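Nucleoside diphosphate kinase (PDB 3MPD) probably makes nucleoside triphosphates other than ATP, moving the gamma phosphate of ATP to a nucleoside diphosphate through a phosphorylated enzyme intermediate. Local coordinates at residues A[34-39]-A[75-80]; A[50-55]-A[128-133]. One frame throughout, in Å; residues are numbered along the deposited sequence.

Contact 1: residues A[34-39]-A[75-80]; sequences LYLAAS and LAMVWV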
ATOM      1  N   LEU A  34      10.002  -8.237  -5.974  1.00 19.99           N
ATOM      2  CA  LEU A  34       9.634  -8.623  -4.620  1.00 21.66           C
ATOM      3  C   LEU A  34       8.115  -8.725  -4.505  1.00 21.50           C
ATOM      4  O   LEU A  34       7.369  -8.149  -5.308  1.00 21.32           O
ATOM      5  CB  LEU A  34      10.216  -7.650  -3.583  1.00 20.71           C
ATOM      6  CG  LEU A  34      11.750  -7.729  -3.435  1.00 22.87           C
ATOM      7  CD1 LEU A  34      12.273  -6.573  -2.578  1.00 22.52           C
ATOM      8  CD2 LEU A  34      12.213  -9.147  -2.875  1.00 21.56           C
ATOM      9  N   TYR A  35       7.665  -9.458  -3.504  1.00 21.23           N
ATOM     10  CA  TYR A  35       6.241  -9.677  -3.321  1.00 22.13           C
ATOM     11  C   TYR A  35       5.730  -8.930  -2.114  1.00 21.62           C
ATOM     12  O   TYR A  35       6.178  -9.198  -1.000  1.00 21.98           O
ATOM     13  CB  TYR A  35       5.954 -11.183  -3.138  1.00 22.57           C
ATOM     14  CG  TYR A  35       6.340 -12.000  -4.351  1.00 23.61           C
ATOM     15  CD1 TYR A  35       5.496 -12.053  -5.469  1.00 23.66           C
ATOM     16  CD2 TYR A  35       7.540 -12.724  -4.381  1.00 23.13           C
ATOM     17  CE1 TYR A  35       5.830 -12.787  -6.578  1.00 22.50           C
ATOM     18  CE2 TYR A  35       7.891 -13.485  -5.495  1.00 25.22           C
ATOM     19  CZ  TYR A  35       7.030 -13.500  -6.596  1.00 24.88           C
ATOM     20  OH  TYR A  35       7.332 -14.256  -7.695  1.00 26.33           O
ATOM     21  N   LEU A  36       4.777  -8.021  -2.317  1.00 21.90           N
ATOM     22  CA  LEU A  36       4.118  -7.372  -1.184  1.00 21.91           C
ATOM     23  C   LEU A  36       3.283  -8.381  -0.393  1.00 23.29           C
ATOM     24  O   LEU A  36       2.464  -9.099  -0.987  1.00 23.34           O
ATOM     25  CB  LEU A  36       3.238  -6.216  -1.681  1.00 21.88           C
ATOM     26  CG  LEU A  36       2.522  -5.405  -0.602  1.00 20.62           C
ATOM     27  CD1 LEU A  36       3.567  -4.684   0.268  1.00 19.05           C
ATOM     28  CD2 LEU A  36       1.530  -4.416  -1.207  1.00 20.87           C
ATOM     29  N   ALA A  37       3.497  -8.451   0.929  1.00 24.46           N
ATOM     30  CA  ALA A  37       2.756  -9.402   1.816  1.00 26.71           C
ATOM     31  C   ALA A  37       1.953  -8.757   2.946  1.00 27.26           C
ATOM     32  O   ALA A  37       1.061  -9.395   3.524  1.00 27.75           O
ATOM     33  CB  ALA A  37       3.712 -10.487   2.425  1.00 27.32           C
ATOM     34  N   ALA A  38       2.285  -7.516   3.296  1.00 26.52           N
ATOM     35  CA  ALA A  38       1.517  -6.814   4.327  1.00 27.55           C
ATOM     36  C   ALA A  38       1.700  -5.349   4.114  1.00 27.46           C
ATOM     37  O   ALA A  38       2.706  -4.935   3.552  1.00 26.41           O
ATOM     38  CB  ALA A  38       1.975  -7.206   5.749  1.00 28.36           C
ATOM     39  N   SER A  39       0.726  -4.584   4.599  1.00 29.00           N
ATOM     40  CA  SER A  39       0.603  -3.149   4.390  1.00 29.39           C
ATOM     41  C   SER A  39      -0.269  -2.614   5.510  1.00 31.17           C
ATOM     42  O   SER A  39      -1.305  -3.243   5.857  1.00 33.93           O
ATOM     43  CB  SER A  39      -0.119  -2.894   3.074  1.00 29.15           C
ATOM     44  OG  SER A  39       0.223  -1.627   2.555  1.00 31.56           O
ATOM     45  N   LEU A  75       3.537   4.458   6.108  1.00 22.56           N
ATOM     46  CA  LEU A  75       3.066   3.225   5.456  1.00 22.93           C
ATOM     47  C   LEU A  75       4.034   2.070   5.708  1.00 23.07           C
ATOM     48  O   LEU A  75       5.147   2.034   5.148  1.00 21.73           O
ATOM     49  CB  LEU A  75       2.813   3.430   3.947  1.00 21.47           C
ATOM     50  CG  LEU A  75       2.248   2.236   3.145  1.00 21.48           C
ATOM     51  CD1 LEU A  75       0.860   1.827   3.670  1.00 19.98           C
ATOM     52  CD2 LEU A  75       2.174   2.564   1.648  1.00 17.83           C
ATOM     53  N   ALA A  76       3.609   1.147   6.560  1.00 23.41           N
ATOM     54  CA  ALA A  76       4.417   0.001   6.951  1.00 24.54           C
ATOM     55  C   ALA A  76       4.096  -1.203   6.063  1.00 24.43           C
ATOM     56  O   ALA A  76       2.918  -1.544   5.883  1.00 25.98           O
ATOM     57  CB  ALA A  76       4.161  -0.343   8.411  1.00 25.25           C
ATOM     58  N   MET A  77       5.137  -1.856   5.543  1.00 23.66           N
ATOM     59  CA  MET A  77       4.968  -2.972   4.598  1.00 23.94           C
ATOM     60  C   MET A  77       5.907  -4.117   4.880  1.00 23.80           C
ATOM     61  O   MET A  77       7.000  -3.921   5.420  1.00 24.02           O
ATOM     62  CB  MET A  77       5.279  -2.500   3.140  1.00 21.81           C
ATOM     63  CG  MET A  77       4.266  -1.524   2.588  1.00 21.92           C
ATOM     64  SD  MET A  77       4.775  -0.615   1.096  1.00 22.98           S
ATOM     65  CE  MET A  77       5.918   0.573   1.754  1.00 19.35           C
ATOM     66  N   VAL A  78       5.505  -5.293   4.422  1.00 24.59           N
ATOM     67  CA  VAL A  78       6.396  -6.434   4.353  1.00 25.55           C
ATOM     68  C   VAL A  78       6.525  -6.845   2.891  1.00 24.67           C
ATOM     69  O   VAL A  78       5.531  -6.994   2.184  1.00 24.69           O
ATOM     70  CB  VAL A  78       5.884  -7.635   5.193  1.00 27.31           C
ATOM     71  CG1 VAL A  78       6.896  -8.808   5.163  1.00 28.07           C
ATOM     72  CG2 VAL A  78       5.599  -7.201   6.628  1.00 27.10           C
ATOM     73  N   TRP A  79       7.769  -7.007   2.451  1.00 24.34           N
ATOM     74  CA  TRP A  79       8.071  -7.438   1.096  1.00 23.08           C
ATOM     75  C   TRP A  79       8.867  -8.735   1.186  1.00 24.45           C
ATOM     76  O   TRP A  79       9.786  -8.843   1.997  1.00 23.71           O
ATOM     77  CB  TRP A  79       8.870  -6.353   0.350  1.00 20.84           C
ATOM     78  CG  TRP A  79       8.053  -5.168  -0.054  1.00 20.22           C
ATOM     79  CD1 TRP A  79       7.757  -4.064   0.719  1.00 20.08           C
ATOM     80  CD2 TRP A  79       7.403  -4.948  -1.329  1.00 18.71           C
ATOM     81  NE1 TRP A  79       6.986  -3.168  -0.013  1.00 19.34           N
ATOM     82  CE2 TRP A  79       6.759  -3.681  -1.262  1.00 18.25           C
ATOM     83  CE3 TRP A  79       7.305  -5.695  -2.508  1.00 15.95           C
ATOM     84  CZ2 TRP A  79       6.025  -3.153  -2.327  1.00 17.34           C
ATOM     85  CZ3 TRP A  79       6.584  -5.168  -3.568  1.00 19.36           C
ATOM     86  CH2 TRP A  79       5.938  -3.907  -3.466  1.00 16.60           C
ATOM     87  N   VAL A  80       8.493  -9.718   0.363  1.00 25.36           N
ATOM     88  CA  VAL A  80       9.072 -11.064   0.441  1.00 26.96           C
ATOM     89  C   VAL A  80       9.735 -11.428  -0.880  1.00 26.35           C
ATOM     90  O   VAL A  80       9.254 -11.038  -1.958  1.00 25.11           O
ATOM     91  CB  VAL A  80       7.959 -12.102   0.753  1.00 28.64           C
ATOM     92  CG1 VAL A  80       8.485 -13.553   0.718  1.00 30.70           C
ATOM     93  CG2 VAL A  80       7.339 -11.802   2.111  1.00 31.38           C
TER
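The carbonyl oxygen of V78 takes N-H groups from two successive residues of strand 35-39. A37 N lies 2.8 Å from V78 O in a nearly straight bond (171° at the hydrogen). A38 N reaches V78 O weakly, at 3.5 Å. Two residues facing one in this way make a classic beta bulge in an antiparallel pair. The register shifts by one between L36 and A38. Before the bulge, Y35 and V80 form a hydrogen-bonded pair, with Y35 N to V80 O and V80 N to Y35 O both at 2.7 Å. Beyond it, V78 N bonds back to A38 O at 3.0 Å.

On one face L36 lies across the W79 indole. With CG anti to the backbone N (chi1 -178°), L36 sets CD1 over the five-membered ring, 3.9 Å from its centroid, in a CH-pi contact. L34 packs its CB against W79 CE3, while F29 and I26 of helix 22-32 also meet the indole. On the other face A38 CB touches V78 CG2 at 3.7 Å. At the bulge, A37 CB meets V80 CG2. Strand 35-42 is one of the two outermost strands of its chain's sheet, and S39 OG bonds to S39 OG of the second subunit. Backbone bonds thus hold the bulge in a buried, largely apolar setting, and the edge strand also takes part in the subunit interface.

Contact 2: residues A[50-55]-A[128-133]; sequences ETHYSH and EKEIKL
This is a partly buried contact between the C-terminal end of helix 46-52, with the turn after it, and helix 124-134, beside the histidine predicted to carry the phosphate. T51, H52 and S54 meet K129, E130 and L133. The polar centre is the carbonyl oxygen of T51, which accepts three bonds. K129 NZ donates to T51 O at 2.9 Å, tilted 33° from the carbonyl plane. S54 N and S54 OG each donate to the same T51 O, both at 3.2 Å. K129 reaches across from its helix with CG anti to the backbone N (chi1 166°).

L133 fills the apolar side. Its CD1 meets T51 CG2 at 3.9 Å, and its CD2 lies 3.8 Å from H52 CB, also touching the backbone at H52 N.

Further in, the H52 imidazole lies obliquely against the E130 carboxylate, their planes 27° apart. H52 CE1 is 3.5 Å from E130 CD, a van der Waals contact; the nearest nitrogen and oxygen, H52 NE2 and E130 OE2, are 4.0 Å apart. A water bridges the two segments beside them, donating to H52 O at 3.0 Å and to E130 OE2. The other carboxylate oxygen, E130 OE1, bonds to H119 NE2 and S121 OG. H52 ND1 bonds to W134 NE1, and the H52 and H119 rings meet edge-to-face.

A lysine, probably charged, thus helps secure the carbonyl where helix 46-52 ends. Through E130 and H52, the same contact supplies neighbours to H119, consistent with a second-shell role in positioning its ring.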
ATOM      1  N   GLU A  50      10.780   3.855  20.002  1.00 39.68           N
ATOM      2  CA  GLU A  50      11.893   3.616  20.929  1.00 40.75           C
ATOM      3  C   GLU A  50      12.367   2.155  20.910  1.00 41.09           C
ATOM      4  O   GLU A  50      13.558   1.879  21.034  1.00 41.22           O
ATOM      5  CB  GLU A  50      11.504   4.074  22.360  1.00 43.48           C
ATOM      6  CG  GLU A  50      11.313   5.601  22.427  1.00 45.25           C
ATOM      7  CD  GLU A  50      10.815   6.153  23.766  1.00 50.70           C
ATOM      8  OE1 GLU A  50      10.430   5.379  24.674  1.00 54.27           O
ATOM      9  OE2 GLU A  50      10.810   7.398  23.893  1.00 52.78           O
ATOM     10  N   THR A  51      11.429   1.227  20.744  1.00 41.60           N
ATOM     11  CA  THR A  51      11.765  -0.192  20.574  1.00 43.11           C
ATOM     12  C   THR A  51      12.398  -0.438  19.200  1.00 41.13           C
ATOM     13  O   THR A  51      13.448  -1.070  19.103  1.00 42.08           O
ATOM     14  CB  THR A  51      10.523  -1.079  20.719  1.00 44.37           C
ATOM     15  OG1 THR A  51       9.877  -0.759  21.948  1.00 47.72           O
ATOM     16  CG2 THR A  51      10.894  -2.571  20.688  1.00 46.87           C
ATOM     17  N   HIS A  52      11.740   0.050  18.148  1.00 39.98           N
ATOM     18  CA  HIS A  52      12.267  -0.028  16.766  1.00 39.13           C
ATOM     19  C   HIS A  52      13.711   0.476  16.677  1.00 38.61           C
ATOM     20  O   HIS A  52      14.563  -0.172  16.064  1.00 40.02           O
ATOM     21  CB  HIS A  52      11.366   0.744  15.792  1.00 37.94           C
ATOM     22  CG  HIS A  52      11.816   0.671  14.358  1.00 38.35           C
ATOM     23  ND1 HIS A  52      11.279  -0.220  13.449  1.00 40.40           N
ATOM     24  CD2 HIS A  52      12.750   1.379  13.681  1.00 39.76           C
ATOM     25  CE1 HIS A  52      11.865  -0.054  12.275  1.00 41.79           C
ATOM     26  NE2 HIS A  52      12.766   0.907  12.391  1.00 40.82           N
ATOM     27  N   TYR A  53      13.981   1.613  17.313  1.00 37.50           N
ATOM     28  CA  TYR A  53      15.308   2.229  17.253  1.00 37.77           C
ATOM     29  C   TYR A  53      16.143   2.063  18.538  1.00 38.88           C
ATOM     30  O   TYR A  53      17.002   2.910  18.817  1.00 38.77           O
ATOM     31  CB  TYR A  53      15.197   3.720  16.856  1.00 36.12           C
ATOM     32  CG  TYR A  53      14.743   3.962  15.416  1.00 38.35           C
ATOM     33  CD1 TYR A  53      15.559   3.610  14.319  1.00 40.31           C
ATOM     34  CD2 TYR A  53      13.490   4.533  15.144  1.00 40.62           C
ATOM     35  CE1 TYR A  53      15.142   3.832  12.975  1.00 41.49           C
ATOM     36  CE2 TYR A  53      13.062   4.761  13.803  1.00 41.97           C
ATOM     37  CZ  TYR A  53      13.892   4.409  12.735  1.00 43.01           C
ATOM     38  OH  TYR A  53      13.448   4.620  11.437  1.00 46.91           O
ATOM     39  N   SER A  54      15.923   0.973  19.288  1.00 40.84           N
ATOM     40  CA  SER A  54      16.627   0.747  20.571  1.00 43.63           C
ATOM     41  C   SER A  54      18.152   0.738  20.435  1.00 44.85           C
ATOM     42  O   SER A  54      18.867   1.215  21.322  1.00 45.30           O
ATOM     43  CB  SER A  54      16.141  -0.528  21.266  1.00 46.47           C
ATOM     44  OG  SER A  54      16.307  -1.647  20.416  1.00 49.02           O
ATOM     45  N   HIS A  55      18.639   0.221  19.306  1.00 45.28           N
ATOM     46  CA  HIS A  55      20.076   0.243  18.990  1.00 47.68           C
ATOM     47  C   HIS A  55      20.644   1.670  18.842  1.00 45.10           C
ATOM     48  O   HIS A  55      21.857   1.861  18.881  1.00 46.53           O
ATOM     49  CB  HIS A  55      20.390  -0.619  17.745  1.00 49.96           C
ATOM     50  CG  HIS A  55      19.666  -0.194  16.491  1.00 50.01           C
ATOM     51  ND1 HIS A  55      18.317  -0.417  16.291  1.00 50.30           N
ATOM     52  CD2 HIS A  55      20.118   0.403  15.359  1.00 51.54           C
ATOM     53  CE1 HIS A  55      17.968   0.041  15.098  1.00 50.51           C
ATOM     54  NE2 HIS A  55      19.044   0.539  14.511  1.00 51.13           N
ATOM     55  N   GLU A 128      12.662  -9.480  11.280  1.00 36.44           N
ATOM     56  CA  GLU A 128      11.689 -10.296  12.046  1.00 39.09           C
ATOM     57  C   GLU A 128      11.163  -9.555  13.279  1.00 39.70           C
ATOM     58  O   GLU A 128       9.958  -9.525  13.525  1.00 40.08           O
ATOM     59  CB  GLU A 128      12.304 -11.644  12.434  1.00 41.40           C
ATOM     60  CG  GLU A 128      12.528 -12.542  11.205  1.00 42.99           C
ATOM     61  CD  GLU A 128      11.258 -12.769  10.388  1.00 44.40           C
ATOM     62  OE1 GLU A 128      10.260 -13.281  10.956  1.00 45.35           O
ATOM     63  OE2 GLU A 128      11.260 -12.451   9.168  1.00 42.93           O
ATOM     64  N   LYS A 129      12.068  -8.927  14.020  1.00 39.94           N
ATOM     65  CA  LYS A 129      11.697  -8.067  15.148  1.00 41.24           C
ATOM     66  C   LYS A 129      10.779  -6.915  14.707  1.00 39.01           C
ATOM     67  O   LYS A 129       9.774  -6.658  15.363  1.00 39.38           O
ATOM     68  CB  LYS A 129      12.957  -7.522  15.865  1.00 42.70           C
ATOM     69  CG  LYS A 129      12.694  -6.356  16.832  1.00 44.09           C
ATOM     70  CD  LYS A 129      13.979  -5.677  17.292  1.00 47.71           C
ATOM     71  CE  LYS A 129      13.734  -4.202  17.573  1.00 46.27           C
ATOM     72  NZ  LYS A 129      14.693  -3.654  18.544  1.00 50.20           N
ATOM     73  N   GLU A 130      11.136  -6.224  13.617  1.00 35.80           N
ATOM     74  CA  GLU A 130      10.348  -5.088  13.125  1.00 34.60           C
ATOM     75  C   GLU A 130       8.968  -5.530  12.622  1.00 34.84           C
ATOM     76  O   GLU A 130       7.973  -4.873  12.913  1.00 35.38           O
ATOM     77  CB  GLU A 130      11.102  -4.298  12.032  1.00 31.88           C
ATOM     78  CG  GLU A 130      12.342  -3.544  12.578  1.00 31.39           C
ATOM     79  CD  GLU A 130      13.349  -3.144  11.488  1.00 31.16           C
ATOM     80  OE1 GLU A 130      13.036  -3.268  10.265  1.00 29.34           O
ATOM     81  OE2 GLU A 130      14.463  -2.677  11.856  1.00 29.05           O
ATOM     82  N   ILE A 131       8.910  -6.636  11.882  1.00 34.42           N
ATOM     83  CA  ILE A 131       7.618  -7.178  11.444  1.00 34.97           C
ATOM     84  C   ILE A 131       6.678  -7.470  12.631  1.00 38.13           C
ATOM     85  O   ILE A 131       5.516  -7.033  12.618  1.00 38.29           O
ATOM     86  CB  ILE A 131       7.790  -8.402  10.533  1.00 35.03           C
ATOM     87  CG1 ILE A 131       8.399  -7.966   9.197  1.00 30.95           C
ATOM     88  CG2 ILE A 131       6.446  -9.122  10.315  1.00 36.49           C
ATOM     89  CD1 ILE A 131       9.012  -9.078   8.387  1.00 31.42           C
ATOM     90  N   LYS A 132       7.182  -8.162  13.663  1.00 40.33           N
ATOM     91  CA  LYS A 132       6.374  -8.470  14.855  1.00 43.86           C
ATOM     92  C   LYS A 132       5.999  -7.211  15.635  1.00 43.69           C
ATOM     93  O   LYS A 132       4.930  -7.135  16.222  1.00 45.12           O
ATOM     94  CB  LYS A 132       7.082  -9.468  15.789  1.00 46.69           C
ATOM     95  CG  LYS A 132       7.372 -10.841  15.161  1.00 50.17           C
ATOM     96  CD  LYS A 132       8.184 -11.730  16.114  1.00 58.36           C
ATOM     97  CE  LYS A 132       9.204 -12.582  15.343  1.00 58.56           C
ATOM     98  NZ  LYS A 132      10.428 -12.829  16.182  1.00 60.76           N
ATOM     99  N   LEU A 133       6.886  -6.225  15.630  1.00 42.14           N
ATOM    100  CA  LEU A 133       6.640  -4.965  16.326  1.00 42.48           C
ATOM    101  C   LEU A 133       5.525  -4.143  15.666  1.00 41.02           C
ATOM    102  O   LEU A 133       4.605  -3.687  16.339  1.00 41.77           O
ATOM    103  CB  LEU A 133       7.935  -4.153  16.388  1.00 41.04           C
ATOM    104  CG  LEU A 133       7.929  -2.867  17.190  1.00 43.71           C
ATOM    105  CD1 LEU A 133       7.563  -3.104  18.692  1.00 45.72           C
ATOM    106  CD2 LEU A 133       9.288  -2.186  17.021  1.00 42.15           C
TER
HETATM  107  O   HOH W   1      15.060  -2.623  14.426  1.00 11.28           O

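Contacts 1 and 2 have centres about 16 Å apart and touch: V78 CG1 of the 75-80 strand packs on I131 CD1 of the 128-133 helix at 3.9 Å. Strand 35-42 leads into helix 46-52, joining one segment of each contact, and the four segments alternate. The side chain of E130 in contact 2 is about 3 Å from that of H119, the predicted phosphohistidine, whereas A76 in contact 1 is about 9 Å away. K13, which probably binds ATP, lies about 7 Å from H52 and about 9 Å from L75, side chain to side chain. Contact 2 therefore borders the active site; contact 1 lies farther off, in the sheet whose strand 118-120 carries H119.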